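Local coordinates for protein glucose-6-phosphate isomerase (Plasmodium falciparum, PDB 3QKI) that probably catalyses the reversible interconversion of alpha-D-glucose 6-phosphate and beta-D-fructose 6-phosphate, an early step of glycolysis, at residues 288-291 with 292-296; 257-260 with 261-265; 23-27 with 28-32; 363-367 with 368-372; 461-464 with 465-468. All blocks are in the same frame, centred on the assembly; numbering follows the deposited sequence.

Interaction 1. Residues 288-291 with 292-296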
# COMPACT_ATOMS: atom_id res chain seq x y z
N ASN A 288 31.45 5.74 3.38
CA ASN A 288 32.17 6.96 3.06
C ASN A 288 32.63 7.61 4.36
O ASN A 288 31.96 8.48 4.91
CB ASN A 288 31.33 7.89 2.22
CG ASN A 288 32.14 9.01 1.63
OD1 ASN A 288 33.14 9.48 2.20
ND2 ASN A 288 31.72 9.46 0.47
N LEU A 289 33.80 7.17 4.85
CA LEU A 289 34.35 7.65 6.11
C LEU A 289 34.75 9.11 6.08
O LEU A 289 34.66 9.79 7.10
CB LEU A 289 35.46 6.73 6.63
CG LEU A 289 35.06 5.27 6.88
CD1 LEU A 289 36.25 4.43 7.21
CD2 LEU A 289 34.04 5.15 7.99
N LYS A 290 35.13 9.63 4.90
CA LYS A 290 35.49 11.03 4.70
C LYS A 290 34.25 11.92 4.97
O LYS A 290 34.35 12.92 5.68
CB LYS A 290 36.00 11.24 3.25
CG LYS A 290 36.31 12.69 2.88
CD LYS A 290 36.47 12.86 1.38
CE LYS A 290 36.94 14.24 0.99
NZ LYS A 290 35.83 15.24 1.01
N LEU A 291 33.11 11.53 4.38
CA LEU A 291 31.85 12.28 4.50
C LEU A 291 31.15 12.16 5.84
O LEU A 291 30.64 13.16 6.34
CB LEU A 291 30.93 12.07 3.30
CG LEU A 291 31.47 12.65 1.97
CD1 LEU A 291 30.46 12.53 0.91
CD2 LEU A 291 31.82 14.14 2.09
N THR A 292 31.23 10.98 6.47
CA THR A 292 30.68 10.83 7.83
C THR A 292 31.49 11.71 8.80
O THR A 292 30.91 12.38 9.65
CB THR A 292 30.62 9.35 8.24
OG1 THR A 292 31.93 8.78 8.18
CG2 THR A 292 29.65 8.54 7.40
N ASP A 293 32.82 11.75 8.62
CA ASP A 293 33.72 12.59 9.40
C ASP A 293 33.34 14.07 9.26
O ASP A 293 33.14 14.75 10.27
CB ASP A 293 35.17 12.37 8.95
CG ASP A 293 36.11 12.03 10.07
OD1 ASP A 293 35.79 11.11 10.87
OD2 ASP A 293 37.18 12.67 10.16
N GLU A 294 33.15 14.53 8.02
CA GLU A 294 32.76 15.91 7.70
C GLU A 294 31.42 16.27 8.33
O GLU A 294 31.22 17.42 8.74
CB GLU A 294 32.66 16.08 6.18
CG GLU A 294 33.81 16.90 5.62
CD GLU A 294 34.06 16.74 4.14
OE1 GLU A 294 35.18 16.31 3.78
OE2 GLU A 294 33.16 17.08 3.33
N PHE A 295 30.52 15.29 8.41
CA PHE A 295 29.18 15.46 8.97
C PHE A 295 29.25 15.61 10.50
O PHE A 295 28.29 16.10 11.11
CB PHE A 295 28.27 14.27 8.56
CG PHE A 295 26.80 14.61 8.60
CD1 PHE A 295 26.19 15.23 7.52
CD2 PHE A 295 26.04 14.35 9.73
CE1 PHE A 295 24.83 15.57 7.57
CE2 PHE A 295 24.70 14.73 9.79
CZ PHE A 295 24.10 15.32 8.70
N GLY A 296 30.36 15.21 11.10
CA GLY A 296 30.54 15.31 12.54
C GLY A 296 30.17 14.03 13.27
O GLY A 296 29.94 14.05 14.48

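Interaction 2. Residues 257-260 with 261-265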
# COMPACT_ATOMS: atom_id res chain seq x y z
N THR A 257 18.18 11.52 1.37
CA THR A 257 18.67 11.12 2.68
C THR A 257 19.53 12.23 3.31
O THR A 257 19.34 12.54 4.49
CB THR A 257 19.50 9.84 2.55
OG1 THR A 257 18.73 8.87 1.85
CG2 THR A 257 19.98 9.32 3.92
N MET A 258 20.47 12.79 2.54
CA MET A 258 21.38 13.81 3.04
C MET A 258 20.72 15.14 3.30
O MET A 258 21.05 15.77 4.31
CB MET A 258 22.67 13.91 2.22
CG MET A 258 23.48 12.59 2.18
SD MET A 258 23.55 11.66 3.74
CE MET A 258 24.40 12.85 4.78
N LEU A 259 19.71 15.54 2.49
CA LEU A 259 18.96 16.76 2.80
C LEU A 259 18.17 16.54 4.12
O LEU A 259 18.11 17.44 4.96
CB LEU A 259 18.02 17.16 1.64
CG LEU A 259 17.08 18.37 1.87
CD1 LEU A 259 17.88 19.65 2.32
CD2 LEU A 259 16.25 18.64 0.62
N ASN A 260 17.61 15.32 4.30
CA ASN A 260 16.90 14.99 5.53
C ASN A 260 17.85 14.94 6.71
O ASN A 260 17.48 15.42 7.78
CB ASN A 260 16.10 13.70 5.40
CG ASN A 260 14.73 13.93 4.79
OD1 ASN A 260 14.15 15.01 4.90
ND2 ASN A 260 14.21 12.92 4.11
N ALA A 261 19.07 14.39 6.52
CA ALA A 261 20.10 14.33 7.55
C ALA A 261 20.50 15.75 7.99
O ALA A 261 20.54 16.04 9.18
CB ALA A 261 21.32 13.55 7.05
N ARG A 262 20.74 16.65 7.02
CA ARG A 262 21.09 18.04 7.33
C ARG A 262 19.95 18.74 8.09
O ARG A 262 20.21 19.47 9.06
CB ARG A 262 21.49 18.83 6.08
CG ARG A 262 22.82 18.37 5.48
CD ARG A 262 23.28 19.24 4.33
NE ARG A 262 22.33 19.34 3.22
CZ ARG A 262 22.29 18.50 2.19
NH1 ARG A 262 23.10 17.45 2.14
NH2 ARG A 262 21.43 18.69 1.20
N SER A 263 18.70 18.45 7.69
CA SER A 263 17.51 19.01 8.33
C SER A 263 17.37 18.51 9.78
O SER A 263 17.08 19.30 10.67
CB SER A 263 16.26 18.70 7.50
OG SER A 263 16.38 19.21 6.18
N ILE A 264 17.60 17.21 10.00
CA ILE A 264 17.50 16.62 11.34
C ILE A 264 18.67 17.07 12.23
O ILE A 264 18.47 17.25 13.44
CB ILE A 264 17.22 15.10 11.32
CG1 ILE A 264 15.81 14.82 10.73
CG2 ILE A 264 17.40 14.43 12.70
CD1 ILE A 264 14.59 15.38 11.56
N LYS A 265 19.84 17.30 11.64
CA LYS A 265 21.00 17.81 12.37
C LYS A 265 20.69 19.26 12.84
O LYS A 265 21.01 19.60 13.97
CB LYS A 265 22.27 17.77 11.51
CG LYS A 265 23.53 18.19 12.27
CD LYS A 265 24.71 18.20 11.31
CE LYS A 265 26.01 18.41 12.02
NZ LYS A 265 27.09 18.69 11.04

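Interaction 3. Residues 23-27 with 28-32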
# COMPACT_ATOMS: atom_id res chain seq x y z
N ILE A 23 14.59 -17.61 -23.57
CA ILE A 23 13.96 -18.67 -22.77
C ILE A 23 12.72 -19.29 -23.49
O ILE A 23 12.43 -20.48 -23.33
CB ILE A 23 13.61 -18.18 -21.34
CG1 ILE A 23 12.65 -16.96 -21.33
CG2 ILE A 23 14.88 -17.95 -20.53
CD1 ILE A 23 11.92 -16.66 -20.00
N THR A 24 12.02 -18.47 -24.25
CA THR A 24 10.81 -18.84 -24.99
C THR A 24 11.07 -19.93 -26.04
O THR A 24 10.12 -20.57 -26.47
CB THR A 24 10.11 -17.60 -25.54
OG1 THR A 24 11.04 -16.87 -26.33
CG2 THR A 24 9.55 -16.71 -24.44
N ASN A 25 12.35 -20.14 -26.43
CA ASN A 25 12.80 -21.14 -27.39
C ASN A 25 13.16 -22.48 -26.74
O ASN A 25 13.28 -23.46 -27.46
CB ASN A 25 13.94 -20.61 -28.27
CG ASN A 25 13.48 -19.52 -29.19
OD1 ASN A 25 12.63 -19.73 -30.08
ND2 ASN A 25 14.00 -18.31 -28.99
N LEU A 26 13.27 -22.53 -25.40
CA LEU A 26 13.59 -23.76 -24.68
C LEU A 26 12.49 -24.81 -24.85
O LEU A 26 11.29 -24.46 -24.93
CB LEU A 26 13.88 -23.51 -23.19
CG LEU A 26 15.10 -22.63 -22.87
CD1 LEU A 26 15.06 -22.15 -21.45
CD2 LEU A 26 16.39 -23.39 -23.06
N LYS A 27 12.91 -26.08 -24.97
CA LYS A 27 12.01 -27.23 -25.18
C LYS A 27 10.93 -27.28 -24.11
O LYS A 27 9.75 -27.37 -24.46
CB LYS A 27 12.80 -28.55 -25.25
CG LYS A 27 11.93 -29.77 -25.54
CD LYS A 27 12.61 -31.07 -25.15
CE LYS A 27 11.89 -32.27 -25.71
NZ LYS A 27 11.32 -33.12 -24.62
N SER A 28 11.33 -27.23 -22.82
CA SER A 28 10.42 -27.26 -21.68
C SER A 28 9.47 -26.05 -21.62
O SER A 28 8.35 -26.22 -21.13
CB SER A 28 11.19 -27.44 -20.38
OG SER A 28 12.13 -26.39 -20.27
N TYR A 29 9.87 -24.86 -22.15
CA TYR A 29 9.00 -23.69 -22.20
C TYR A 29 7.89 -23.94 -23.24
O TYR A 29 6.70 -23.67 -22.99
CB TYR A 29 9.80 -22.41 -22.55
CG TYR A 29 8.99 -21.13 -22.45
CD1 TYR A 29 8.14 -20.73 -23.48
CD2 TYR A 29 9.14 -20.27 -21.35
CE1 TYR A 29 7.41 -19.55 -23.40
CE2 TYR A 29 8.38 -19.10 -21.25
CZ TYR A 29 7.51 -18.75 -22.27
OH TYR A 29 6.78 -17.59 -22.24
N LYS A 30 8.28 -24.42 -24.44
CA LYS A 30 7.36 -24.72 -25.52
C LYS A 30 6.34 -25.80 -25.06
O LYS A 30 5.16 -25.68 -25.37
CB LYS A 30 8.13 -25.15 -26.78
CG LYS A 30 8.74 -23.98 -27.54
CD LYS A 30 9.77 -24.46 -28.54
CE LYS A 30 10.29 -23.32 -29.39
NZ LYS A 30 11.46 -23.74 -30.22
N GLU A 31 6.79 -26.76 -24.22
CA GLU A 31 5.93 -27.80 -23.67
C GLU A 31 4.95 -27.21 -22.65
O GLU A 31 3.77 -27.57 -22.67
CB GLU A 31 6.76 -28.95 -23.06
CG GLU A 31 7.52 -29.74 -24.11
CD GLU A 31 8.47 -30.81 -23.62
OE1 GLU A 31 8.98 -30.70 -22.49
OE2 GLU A 31 8.71 -31.77 -24.40
N LEU A 32 5.41 -26.26 -21.80
CA LEU A 32 4.56 -25.57 -20.82
C LEU A 32 3.47 -24.75 -21.52
O LEU A 32 2.36 -24.70 -21.02
CB LEU A 32 5.41 -24.71 -19.86
CG LEU A 32 6.11 -25.48 -18.76
CD1 LEU A 32 7.29 -24.71 -18.21
CD2 LEU A 32 5.16 -25.89 -17.67
O HOH W 1 11.73 -31.08 -21.91

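Interaction 4. Residues 363-367 with 368-372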
# COMPACT_ATOMS: atom_id res chain seq x y z
N THR A 363 5.91 -21.12 -9.71
CA THR A 363 4.47 -20.85 -9.70
C THR A 363 4.21 -19.44 -10.23
O THR A 363 3.34 -19.26 -11.09
CB THR A 363 3.93 -21.05 -8.28
OG1 THR A 363 4.13 -22.41 -7.89
CG2 THR A 363 2.48 -20.68 -8.14
N SER A 364 4.96 -18.45 -9.73
CA SER A 364 4.85 -17.05 -10.13
C SER A 364 5.13 -16.90 -11.64
O SER A 364 4.38 -16.22 -12.34
CB SER A 364 5.83 -16.22 -9.32
OG SER A 364 5.80 -14.84 -9.65
N PHE A 365 6.21 -17.54 -12.12
CA PHE A 365 6.65 -17.56 -13.52
C PHE A 365 5.55 -18.17 -14.40
O PHE A 365 5.23 -17.62 -15.45
CB PHE A 365 7.97 -18.36 -13.63
CG PHE A 365 8.45 -18.61 -15.04
CD1 PHE A 365 9.06 -17.60 -15.78
CD2 PHE A 365 8.29 -19.86 -15.63
CE1 PHE A 365 9.51 -17.84 -17.09
CE2 PHE A 365 8.71 -20.09 -16.94
CZ PHE A 365 9.32 -19.08 -17.67
N TYR A 366 4.99 -19.32 -13.97
CA TYR A 366 3.92 -20.04 -14.66
C TYR A 366 2.66 -19.16 -14.82
O TYR A 366 2.18 -18.98 -15.94
CB TYR A 366 3.61 -21.31 -13.85
CG TYR A 366 2.49 -22.16 -14.39
CD1 TYR A 366 2.70 -23.00 -15.49
CD2 TYR A 366 1.25 -22.22 -13.75
CE1 TYR A 366 1.69 -23.82 -15.98
CE2 TYR A 366 0.23 -23.04 -14.23
CZ TYR A 366 0.46 -23.85 -15.34
OH TYR A 366 -0.55 -24.66 -15.80
N ASN A 367 2.18 -18.56 -13.71
CA ASN A 367 1.00 -17.67 -13.74
C ASN A 367 1.20 -16.48 -14.63
O ASN A 367 0.29 -16.12 -15.40
CB ASN A 367 0.64 -17.21 -12.33
CG ASN A 367 0.00 -18.30 -11.52
OD1 ASN A 367 -0.55 -19.24 -12.07
ND2 ASN A 367 0.08 -18.20 -10.20
N SER A 368 2.38 -15.87 -14.57
CA SER A 368 2.66 -14.69 -15.40
C SER A 368 2.85 -15.05 -16.88
O SER A 368 2.25 -14.41 -17.75
CB SER A 368 3.90 -13.96 -14.87
OG SER A 368 4.31 -12.92 -15.76
N HIS A 369 3.69 -16.06 -17.18
CA HIS A 369 3.97 -16.42 -18.57
C HIS A 369 2.87 -17.14 -19.32
O HIS A 369 2.61 -16.81 -20.47
CB HIS A 369 5.32 -17.14 -18.72
CG HIS A 369 6.47 -16.18 -18.75
ND1 HIS A 369 7.29 -16.09 -19.86
CD2 HIS A 369 6.86 -15.26 -17.84
CE1 HIS A 369 8.15 -15.12 -19.59
NE2 HIS A 369 7.93 -14.59 -18.38
N PHE A 370 2.25 -18.14 -18.69
CA PHE A 370 1.26 -19.00 -19.33
C PHE A 370 -0.21 -18.61 -19.16
O PHE A 370 -1.05 -18.99 -19.98
CB PHE A 370 1.56 -20.47 -19.01
CG PHE A 370 3.00 -20.78 -19.30
CD1 PHE A 370 3.48 -20.75 -20.61
CD2 PHE A 370 3.92 -20.97 -18.27
CE1 PHE A 370 4.84 -20.94 -20.88
CE2 PHE A 370 5.27 -21.17 -18.54
CZ PHE A 370 5.72 -21.14 -19.84
N PHE A 371 -0.51 -17.79 -18.16
CA PHE A 371 -1.88 -17.33 -17.93
C PHE A 371 -1.99 -15.83 -18.11
O PHE A 371 -3.10 -15.28 -18.08
CB PHE A 371 -2.34 -17.74 -16.52
CG PHE A 371 -2.75 -19.18 -16.44
CD1 PHE A 371 -1.80 -20.19 -16.32
CD2 PHE A 371 -4.10 -19.54 -16.46
CE1 PHE A 371 -2.18 -21.53 -16.26
CE2 PHE A 371 -4.48 -20.88 -16.37
CZ PHE A 371 -3.52 -21.87 -16.29
N ASP A 372 -0.84 -15.15 -18.28
CA ASP A 372 -0.74 -13.71 -18.45
C ASP A 372 -1.28 -12.93 -17.25
O ASP A 372 -1.89 -11.86 -17.39
CB ASP A 372 -1.33 -13.27 -19.81
CG ASP A 372 -0.59 -12.12 -20.46
OD1 ASP A 372 -1.25 -11.18 -20.92
OD2 ASP A 372 0.66 -12.19 -20.54

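Interaction 5. Residues 461-464 with 465-468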
# COMPACT_ATOMS: atom_id res chain seq x y z
N VAL A 461 -18.27 -17.06 20.16
CA VAL A 461 -18.22 -18.33 19.41
C VAL A 461 -16.75 -18.77 19.23
O VAL A 461 -16.42 -19.94 19.45
CB VAL A 461 -18.99 -18.17 18.06
CG1 VAL A 461 -18.72 -19.34 17.11
CG2 VAL A 461 -20.50 -18.01 18.30
N VAL A 462 -15.87 -17.82 18.88
CA VAL A 462 -14.44 -18.09 18.69
C VAL A 462 -13.57 -16.98 19.27
O VAL A 462 -14.02 -15.85 19.46
CB VAL A 462 -14.08 -18.32 17.19
CG1 VAL A 462 -14.56 -19.67 16.68
CG2 VAL A 462 -14.59 -17.18 16.30
N SER A 463 -12.27 -17.28 19.46
CA SER A 463 -11.28 -16.28 19.83
C SER A 463 -11.17 -15.33 18.62
O SER A 463 -11.49 -15.74 17.49
CB SER A 463 -9.93 -16.94 20.08
OG SER A 463 -9.32 -17.41 18.89
N ASN A 464 -10.75 -14.09 18.85
CA ASN A 464 -10.61 -13.11 17.78
C ASN A 464 -9.65 -13.60 16.69
O ASN A 464 -9.89 -13.39 15.52
CB ASN A 464 -10.21 -11.75 18.35
CG ASN A 464 -11.18 -11.19 19.37
OD1 ASN A 464 -11.78 -11.93 20.14
ND2 ASN A 464 -11.32 -9.86 19.42
N HIS A 465 -8.56 -14.30 17.10
CA HIS A 465 -7.56 -14.80 16.16
C HIS A 465 -8.18 -15.90 15.28
O HIS A 465 -7.93 -15.92 14.08
CB HIS A 465 -6.29 -15.30 16.88
CG HIS A 465 -5.20 -15.68 15.92
ND1 HIS A 465 -4.47 -14.73 15.23
CD2 HIS A 465 -4.83 -16.91 15.49
CE1 HIS A 465 -3.65 -15.42 14.44
NE2 HIS A 465 -3.84 -16.73 14.57
N ASP A 466 -9.04 -16.77 15.88
CA ASP A 466 -9.76 -17.79 15.11
C ASP A 466 -10.73 -17.11 14.15
O ASP A 466 -10.82 -17.55 13.01
CB ASP A 466 -10.51 -18.77 16.01
CG ASP A 466 -9.69 -19.95 16.47
OD1 ASP A 466 -8.47 -19.99 16.16
OD2 ASP A 466 -10.25 -20.82 17.16
N GLU A 467 -11.39 -16.02 14.57
CA GLU A 467 -12.29 -15.28 13.67
C GLU A 467 -11.53 -14.77 12.43
O GLU A 467 -12.00 -14.95 11.31
CB GLU A 467 -13.04 -14.14 14.40
CG GLU A 467 -13.98 -13.33 13.51
CD GLU A 467 -15.16 -14.10 12.92
OE1 GLU A 467 -15.60 -15.08 13.56
OE2 GLU A 467 -15.67 -13.70 11.85
N LEU A 468 -10.33 -14.17 12.63
CA LEU A 468 -9.45 -13.70 11.55
C LEU A 468 -9.12 -14.88 10.61
O LEU A 468 -9.20 -14.74 9.38
CB LEU A 468 -8.16 -13.15 12.18
CG LEU A 468 -6.98 -12.84 11.23
CD1 LEU A 468 -7.27 -11.61 10.36
CD2 LEU A 468 -5.69 -12.66 12.02
O HOH W 2 -7.14 -18.97 18.26
O HOH W 3 -11.71 -20.20 19.35

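Interaction 1. Residues 288-291 with 292-296
Lys-290 and Glu-294 stand one turn apart on helix 289-295, the short helix of a beta-alpha-beta unit that links parallel strands 282-285 and 302-303. Their salt bridge is the ionic part of the contact: the two chains lie side by side, and a bend at the last torsion of Lys-290 (chi4 -79°) brings NZ to 3.0 Å from Glu-294 OE1, where it meets the syn lone pair. The other oxygen, OE2, sits 3.5 Å from Leu-291 CD2, so the carboxylate is flanked by an ammonium group and a methyl group.

Both helix ends are capped. Asn-288 is the N-cap residue, and its OD1 accepts from Leu-291 N at 3.0 Å, although the donor stands 53° out of the carbonyl plane. The same amide gives ND2 to the backbone oxygen of Thr-251, a residue of the fructose 6-phosphate site, which ties the start of the helix to the loop that carries Thr-251. At the C-terminal end Gly-296 takes a positive phi of 94° in a Schellman motif, its N lying 2.9 Å from Asp-293 O.

Between the caps run ordinary helical bonds, among them Phe-295 N to Leu-291 O at 3.0 Å. The Phe-295 ring leaves the helix for helix 255-268, where it packs on Met-258 and forms a cation-pi pair with Lys-265. Thr-292, the buried residue of the group, faces Ala-284 and Val-302 of the two strands, and its CG2 rests 3.4 Å from Asn-288 O.

Interaction 2. Residues 257-260 with 261-265
The middle of helix 255-268, which packs on the parallel five-stranded sheet of a sugar-isomerase (SIS) type domain, is stitched by the contact of Ser-263 with Leu-259. With OG placed beside its own backbone N (chi1 -58°), Ser-263 bends its hydroxyl back and donates to Leu-259 O at 2.8 Å. The same oxygen receives Ser-263 N at 3.0 Å, and the two donors approach from opposite faces of the carbonyl plane. One residue thus grips a single carbonyl twice.

Arg-262 curls back over the previous turn. A bend at chi3 (-58°) lays one face of its guanidinium over Met-258 O and over Leu-259 CA, with NH2 3.5 Å from that CA. Although NH1 lies 3.4 Å from Met-258 O, the angle is poor for a hydrogen bond; that oxygen instead accepts Arg-262 N at 2.9 Å. The charged end finds its strong partner across the dimer interface, where NE makes a salt bridge with Glu-460 of the second subunit.

On the side near strand 243-248, Met-258 folds at chi2 and chi3 and sets CE 3.9 Å from Ala-261 CB; both side chains touch Ile-247. Asn-260 ND2 is held by Asn-225 O, and Thr-257 lies close to Ser-249 of the fructose 6-phosphate site. Chemically, the helix offers two unlike faces: a largely apolar face, with Met-258, Ala-261 and Ile-264, toward the sheet, and a guanidinium, lying over the backbone and held at NE by Glu-460 of the second subunit, which probably limits its rotation.

Interaction 3. Residues 23-27 with 28-32
A chi1 of -173° swings the Tyr-29 ring away from its own backbone N and back alongside Thr-24, whose chi1 of 55° places CG2 beside the ring. Thr-24 CA stands 3.8 Å from the ring centroid and 19° off the normal, a CH-pi contact over the face, while the methyl CG2 continues along the ring to 3.6 Å from CZ.

Lys-27 and Glu-31 join across the first turn in a salt bridge, NZ to OE2 at 2.9 Å. The ammonium meets the syn side of the oxygen. Water 1 donates to Glu-31 OE1 at 2.8 Å, and Lys-80 forms a second salt bridge with that oxygen, so the carboxylate is shared between two lysines.

Leu-26 is the N-cap residue; its carbonyl O receives Lys-30 N at 3.0 Å and, weakly, Tyr-29 N. Lys-30 extends back over the preceding 3-10 turn, its NZ making a weak bond to Asn-25 O at 3.3 Å.

The start of helix 27-39 is wedged between two others: Ile-23, Leu-26 and Ser-28 touch Tyr-84 of helix 75-87, while Tyr-29 meets Phe-365 and Phe-370 of helix 356-371 and bonds through OH to His-369 ND1.

Interaction 4. Residues 363-367 with 368-372
Phe-365 and Phe-370 form the apolar pair of an aromatic cluster near the end of helix 356-371. Phe-370 turns its edge to the face of Phe-365 in an offset edge-to-face pair, the planes at 83°; the closest atoms are Phe-365 CE2 and Phe-370 CE2, 3.9 Å apart.

Tyr-366 carries the cluster round the helix. Its CG is anti to the backbone N (chi1 178°), which sends the ring outward from the helix, between Phe-370 and Phe-371: CD1 lies 3.7 Å from Phe-370 CD2. On the other side, CE2 is 3.5 Å from Phe-371 CE1, with both ring pairs inclined obliquely.

His-369 ends the cluster on its polar side, stacked face to face with Phe-365. Their centroids are 4.5 Å apart and the planes open by 27°, with Phe-365 CE1 over the middle of the imidazole.

Beyond the rings the backbone bonds fade at the helix end: Phe-370 N reaches Tyr-366 O at 2.9 Å, but Phe-371 N to Asn-367 O is weak at 3.3 Å, and Asp-372 takes a positive phi. Polar tips find partners in loops: Tyr-366 OH with Arg-72 O, Asn-367 ND2 with Gln-71 OE1, and His-369 NE2 with Asn-414 O. Since a carbonyl can only accept, NE2 is probably protonated; with Tyr-29 OH bonded to ND1, both ring nitrogens are tied, which limits rotation of the imidazole while its face stacks on Phe-365.

Interaction 5. Residues 461-464 with 465-468
Ser-463 holds an extended backbone (psi 155°) immediately before helix 464-481, which turns its carbonyl O into the helix, where Glu-467 N donates to it at 2.9 Å. Its side chain serves the same turn. OG, lying between the backbone N and the carbonyl carbon (chi1 71°), accepts from Asp-466 N at 3.1 Å with an N-H...O angle of 158°.

Two waters join this serine to the carboxylate of Asp-466. Water 2 is 2.8 Å from Ser-463 OG and donates to Asp-466 OD1; water 3 accepts from Ser-463 N at 3.0 Å and donates to Asp-466 OD2 at 2.7 Å. Ser-463 is therefore an N-cap, and the reciprocal half of a capping box, the bond from the N-cap amide to the side chain three residues on, is here carried by a water rather than made directly. Asp-466 has further partners across the dimer interface: Tyr-594 of the second subunit at OD1, and Arg-572 of the second subunit, which forms a salt bridge with OD2.

Val-462, the residue before the cap, packs against the first turn. Its CB lies 3.8 Å from Asp-466 CB, and its CG2 reaches 3.6 Å from Glu-467 OE1, the Val-462 and Glu-467 side chains crossing at about a right angle. Glu-467, bent at chi2, pairs through OE2 with Arg-565 of the second subunit. His-465 leaves the turn for its own subunit, with NE2 hydrogen-bonded to Phe-448 O at the end of strand 443-448.

Overall arrangement
Along the chain the contacts come in the order interaction 3, 2, 1, 4, 5, and in space they form two touching pairs and one outlier. Interactions 1 and 2, with centres 14 Å apart, join helices 289-295 and 255-268 beside the parallel sheet that includes strands 243-248 and 282-285. Interactions 3 and 4, centres 13 Å apart, bring the N-terminal helix 27-39 against helix 356-371, with centres about 43 to 52 Å from those of the first pair. Interaction 5, at the start of helix 464-481, has its centre about 35 Å from that of interaction 4. Interactions 2 and 5 have centres about 45 Å apart within the chain, yet both touch the second subunit, so the dimer interface engages two widely separated helices.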